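KLLA0F20702p (PDB 5Y5A) probably helps recruit telomerase to telomeres as its Est1 subunit, through an interaction with the telomere-binding protein Cdc13. Local coordinates at residues Asn416-Arg427 / Ala526-Leu537. Sequence-based numbering, arbitrary orientation.
Sequences NCEMFQYLAMAR and AKEEHSSRVQVL
The guanidinium of Arg-533 carries Phe-420 CB over one face, 3.1 Å above its plane and displaced toward the rim. The Phe-420 ring itself is tilted 34° from that plane, so no parallel stack forms. Gln-421 CD lies over one face of the phenyl ring. On the His-530 imidazole, Val-534 CG2 occupies one face, while Cys-417 SG approaches obliquely, 4.0 Å from the ring centroid. With CG anti to the backbone N (chi1 176°), His-530 reaches across to the loop before helix 421-433, where its NE2 hydrogen-bonds Phe-414 O.

Leu-423 is a knob in a hole formed by His-530, Arg-533, Val-534 and Leu-537. Its CD1 branch meets His-530 NE2 at 3.5 Å and Val-534 CG2, whereas CD2 touches Leu-537 CD1 at 3.7 Å. Further along, Leu-537 CD2 packs on Ala-426 CB at 3.6 Å and against the aliphatic stem of Arg-427. This packing fits two helix segments running nearly parallel, 25° apart with axes 9.9 Å apart. Helix 526-546 thus lies along helix 421-433 of the Est1 DNA/RNA-binding family region (TPR clan), whose Tyr-422 and Met-425 rest on helices 339-379 and 385-410.

No direct hydrogen bond joins the segments; one water donates to Cys-417 O (2.9 Å) and Ala-526 O (2.7 Å). Arg-533 pairs with Glu-483 and Glu-484, and Arg-427 with Asp-500, Glu-484 and Asp-485; these acids probably offset the arginines' like charges. The segments meet mainly through apolar groups, a sulfur–imidazole approach and one bridging water, while carboxylates hold the cationic ends.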
loop_
_atom_site.group_PDB
_atom_site.type_symbol
_atom_site.label_atom_id
_atom_site.label_comp_id
_atom_site.label_asym_id
_atom_site.label_seq_id
_atom_site.Cartn_x
_atom_site.Cartn_y
_atom_site.Cartn_z
ATOM N N ASN A 416 2.341 -21.949 14.129
ATOM C CA ASN A 416 3.572 -21.553 13.443
ATOM C C ASN A 416 4.129 -20.238 14.000
ATOM O O ASN A 416 3.562 -19.165 13.774
ATOM C CB ASN A 416 3.309 -21.432 11.935
ATOM C CG ASN A 416 4.580 -21.278 11.117
ATOM O OD1 ASN A 416 5.517 -20.587 11.516
ATOM N ND2 ASN A 416 4.614 -21.926 9.956
ATOM N N CYS A 417 5.243 -20.326 14.718
ATOM C CA CYS A 417 5.881 -19.150 15.303
ATOM C C CYS A 417 6.874 -18.477 14.350
ATOM O O CYS A 417 7.390 -17.402 14.644
ATOM C CB CYS A 417 6.599 -19.530 16.600
ATOM S SG CYS A 417 5.501 -20.153 17.910
ATOM N N GLU A 418 7.137 -19.106 13.208
ATOM C CA GLU A 418 8.130 -18.589 12.269
ATOM C C GLU A 418 7.563 -17.549 11.304
ATOM O O GLU A 418 8.263 -16.638 10.883
ATOM C CB GLU A 418 8.750 -19.737 11.470
ATOM C CG GLU A 418 9.240 -20.886 12.328
ATOM C CD GLU A 418 10.277 -20.451 13.339
ATOM O OE1 GLU A 418 11.268 -19.807 12.931
ATOM O OE2 GLU A 418 10.098 -20.744 14.542
ATOM N N MET A 419 6.294 -17.691 10.948
ATOM C CA MET A 419 5.696 -16.815 9.952
ATOM C C MET A 419 4.578 -15.970 10.564
ATOM O O MET A 419 3.554 -16.497 11.004
ATOM C CB MET A 419 5.163 -17.640 8.779
ATOM C CG MET A 419 6.209 -18.529 8.113
ATOM S SD MET A 419 7.550 -17.624 7.301
ATOM C CE MET A 419 6.669 -16.744 6.013
ATOM N N PHE A 420 4.777 -14.657 10.580
ATOM C CA PHE A 420 3.820 -13.766 11.215
ATOM C C PHE A 420 2.499 -13.753 10.460
ATOM O O PHE A 420 1.463 -13.466 11.050
ATOM C CB PHE A 420 4.388 -12.338 11.321
ATOM C CG PHE A 420 4.404 -11.582 10.012
ATOM C CD1 PHE A 420 3.313 -10.813 9.623
ATOM C CD2 PHE A 420 5.514 -11.630 9.181
ATOM C CE1 PHE A 420 3.322 -10.122 8.424
ATOM C CE2 PHE A 420 5.533 -10.943 7.978
ATOM C CZ PHE A 420 4.432 -10.188 7.597
ATOM N N GLN A 421 2.530 -14.078 9.168
ATOM C CA GLN A 421 1.370 -13.816 8.302
ATOM C C GLN A 421 0.104 -14.565 8.701
ATOM O O GLN A 421 -1.005 -14.063 8.512
ATOM C CB GLN A 421 1.683 -14.153 6.843
ATOM C CG GLN A 421 2.641 -13.203 6.164
ATOM C CD GLN A 421 4.073 -13.684 6.239
ATOM O OE1 GLN A 421 4.393 -14.628 6.973
ATOM N NE2 GLN A 421 4.948 -13.040 5.475
ATOM N N TYR A 422 0.270 -15.768 9.234
ATOM C CA TYR A 422 -0.875 -16.621 9.533
ATOM C C TYR A 422 -1.837 -15.986 10.531
ATOM O O TYR A 422 -3.019 -15.833 10.231
ATOM C CB TYR A 422 -0.388 -17.978 10.027
ATOM C CG TYR A 422 0.282 -18.736 8.916
ATOM C CD1 TYR A 422 -0.450 -19.155 7.811
ATOM C CD2 TYR A 422 1.642 -18.995 8.939
ATOM C CE1 TYR A 422 0.142 -19.837 6.779
ATOM C CE2 TYR A 422 2.253 -19.680 7.893
ATOM C CZ TYR A 422 1.491 -20.097 6.814
ATOM O OH TYR A 422 2.069 -20.784 5.763
ATOM N N LEU A 423 -1.335 -15.579 11.692
ATOM C CA LEU A 423 -2.197 -14.937 12.680
ATOM C C LEU A 423 -2.415 -13.449 12.367
ATOM O O LEU A 423 -3.412 -12.863 12.781
ATOM C CB LEU A 423 -1.616 -15.119 14.084
ATOM C CG LEU A 423 -1.639 -16.558 14.635
ATOM C CD1 LEU A 423 -1.291 -16.576 16.112
ATOM C CD2 LEU A 423 -2.998 -17.222 14.413
ATOM N N ALA A 424 -1.492 -12.845 11.625
ATOM C CA ALA A 424 -1.656 -11.452 11.191
ATOM C C ALA A 424 -2.873 -11.292 10.292
ATOM O O ALA A 424 -3.581 -10.296 10.371
ATOM C CB ALA A 424 -0.410 -10.959 10.471
ATOM N N MET A 425 -3.117 -12.280 9.440
ATOM C CA MET A 425 -4.283 -12.255 8.562
ATOM C C MET A 425 -5.576 -12.299 9.372
ATOM O O MET A 425 -6.536 -11.597 9.056
ATOM C CB MET A 425 -4.237 -13.424 7.558
ATOM C CG MET A 425 -3.264 -13.191 6.397
ATOM S SD MET A 425 -3.327 -14.433 5.083
ATOM C CE MET A 425 -2.920 -15.923 5.986
ATOM N N ALA A 426 -5.598 -13.111 10.424
ATOM C CA ALA A 426 -6.766 -13.136 11.305
ATOM C C ALA A 426 -6.978 -11.782 11.997
ATOM O O ALA A 426 -8.119 -11.342 12.146
ATOM C CB ALA A 426 -6.638 -14.259 12.339
ATOM N N ARG A 427 -5.893 -11.126 12.419
ATOM C CA ARG A 427 -6.003 -9.817 13.078
ATOM C C ARG A 427 -6.632 -8.797 12.142
ATOM O O ARG A 427 -7.477 -7.998 12.532
ATOM C CB ARG A 427 -4.638 -9.289 13.525
ATOM C CG ARG A 427 -4.051 -9.927 14.762
ATOM C CD ARG A 427 -2.793 -9.182 15.167
ATOM N NE ARG A 427 -3.072 -7.794 15.530
ATOM C CZ ARG A 427 -2.204 -6.798 15.379
ATOM N NH1 ARG A 427 -2.531 -5.562 15.741
ATOM N NH2 ARG A 427 -1.004 -7.037 14.861
ATOM N N ALA A 526 10.244 -14.585 18.267
ATOM C CA ALA A 526 9.175 -14.873 17.322
ATOM C C ALA A 526 8.047 -15.601 18.041
ATOM O O ALA A 526 6.868 -15.394 17.746
ATOM C CB ALA A 526 9.694 -15.700 16.157
ATOM N N LYS A 527 8.431 -16.442 18.997
ATOM C CA LYS A 527 7.489 -17.210 19.804
ATOM C C LYS A 527 6.620 -16.291 20.661
ATOM O O LYS A 527 5.387 -16.385 20.653
ATOM C CB LYS A 527 8.238 -18.206 20.690
ATOM C CG LYS A 527 7.353 -18.948 21.680
ATOM C CD LYS A 527 8.157 -19.926 22.526
ATOM C CE LYS A 527 7.277 -20.622 23.555
ATOM N NZ LYS A 527 8.072 -21.456 24.503
ATOM N N GLU A 528 7.275 -15.397 21.395
ATOM C CA GLU A 528 6.566 -14.435 22.220
ATOM C C GLU A 528 5.640 -13.578 21.369
ATOM O O GLU A 528 4.490 -13.357 21.740
ATOM C CB GLU A 528 7.557 -13.575 23.001
ATOM C CG GLU A 528 8.256 -14.364 24.101
ATOM C CD GLU A 528 9.467 -13.662 24.671
ATOM O OE1 GLU A 528 10.062 -14.200 25.628
ATOM O OE2 GLU A 528 9.827 -12.581 24.164
ATOM N N GLU A 529 6.115 -13.123 20.214
ATOM C CA GLU A 529 5.266 -12.327 19.331
ATOM C C GLU A 529 4.051 -13.135 18.884
ATOM O O GLU A 529 2.938 -12.613 18.832
ATOM C CB GLU A 529 6.057 -11.821 18.124
ATOM C CG GLU A 529 7.099 -10.770 18.492
ATOM C CD GLU A 529 7.769 -10.126 17.286
ATOM O OE1 GLU A 529 7.721 -10.708 16.180
ATOM O OE2 GLU A 529 8.349 -9.031 17.450
ATOM N N HIS A 530 4.270 -14.411 18.587
ATOM C CA HIS A 530 3.180 -15.325 18.247
ATOM C C HIS A 530 2.186 -15.452 19.412
ATOM O O HIS A 530 0.969 -15.445 19.218
ATOM C CB HIS A 530 3.742 -16.698 17.867
ATOM C CG HIS A 530 2.691 -17.729 17.589
ATOM N ND1 HIS A 530 2.334 -18.691 18.509
ATOM C CD2 HIS A 530 1.921 -17.948 16.497
ATOM C CE1 HIS A 530 1.385 -19.456 18.000
ATOM N NE2 HIS A 530 1.114 -19.026 16.781
ATOM N N SER A 531 2.717 -15.542 20.625
ATOM C CA SER A 531 1.886 -15.623 21.820
ATOM C C SER A 531 1.048 -14.352 21.985
ATOM O O SER A 531 -0.151 -14.416 22.259
ATOM C CB SER A 531 2.757 -15.857 23.052
ATOM O OG SER A 531 1.957 -15.995 24.209
ATOM N N SER A 532 1.686 -13.202 21.787
ATOM C CA SER A 532 0.988 -11.925 21.814
ATOM C C SER A 532 -0.154 -11.846 20.788
ATOM O O SER A 532 -1.225 -11.323 21.107
ATOM C CB SER A 532 1.973 -10.783 21.577
ATOM O OG SER A 532 1.276 -9.563 21.374
ATOM N N ARG A 533 0.063 -12.352 19.568
ATOM C CA ARG A 533 -1.009 -12.384 18.562
ATOM C C ARG A 533 -2.143 -13.324 18.971
ATOM O O ARG A 533 -3.313 -13.057 18.691
ATOM C CB ARG A 533 -0.474 -12.800 17.186
ATOM C CG ARG A 533 0.416 -11.764 16.517
ATOM C CD ARG A 533 0.749 -12.162 15.083
ATOM N NE ARG A 533 1.563 -11.151 14.420
ATOM C CZ ARG A 533 2.889 -11.181 14.347
ATOM N NH1 ARG A 533 3.578 -12.181 14.896
ATOM N NH2 ARG A 533 3.528 -10.204 13.723
ATOM N N VAL A 534 -1.787 -14.433 19.617
ATOM C CA VAL A 534 -2.779 -15.388 20.090
ATOM C C VAL A 534 -3.721 -14.709 21.080
ATOM O O VAL A 534 -4.945 -14.814 20.965
ATOM C CB VAL A 534 -2.113 -16.618 20.743
ATOM C CG1 VAL A 534 -3.129 -17.432 21.543
ATOM C CG2 VAL A 534 -1.444 -17.481 19.675
ATOM N N GLN A 535 -3.148 -13.983 22.033
ATOM C CA GLN A 535 -3.941 -13.287 23.041
ATOM C C GLN A 535 -4.893 -12.264 22.420
ATOM O O GLN A 535 -6.077 -12.247 22.729
ATOM C CB GLN A 535 -3.022 -12.607 24.051
ATOM C CG GLN A 535 -2.031 -13.564 24.680
ATOM C CD GLN A 535 -1.232 -12.922 25.785
ATOM O OE1 GLN A 535 -0.098 -12.485 25.578
ATOM N NE2 GLN A 535 -1.816 -12.861 26.977
ATOM N N VAL A 536 -4.378 -11.425 21.529
ATOM C CA VAL A 536 -5.205 -10.378 20.953
ATOM C C VAL A 536 -6.291 -10.983 20.067
ATOM O O VAL A 536 -7.369 -10.407 19.920
ATOM C CB VAL A 536 -4.355 -9.352 20.147
ATOM C CG1 VAL A 536 -3.662 -10.012 18.946
ATOM C CG2 VAL A 536 -5.212 -8.178 19.700
ATOM N N LEU A 537 -6.023 -12.151 19.489
ATOM C CA LEU A 537 -7.009 -12.783 18.620
ATOM C C LEU A 537 -8.116 -13.407 19.450
ATOM O O LEU A 537 -9.285 -13.314 19.083
ATOM C CB LEU A 537 -6.363 -13.833 17.725
ATOM C CG LEU A 537 -5.756 -13.266 16.446
ATOM C CD1 LEU A 537 -5.024 -14.344 15.670
ATOM C CD2 LEU A 537 -6.851 -12.634 15.592
HETATM O O HOH W 1 5.649 -15.242 15.304
#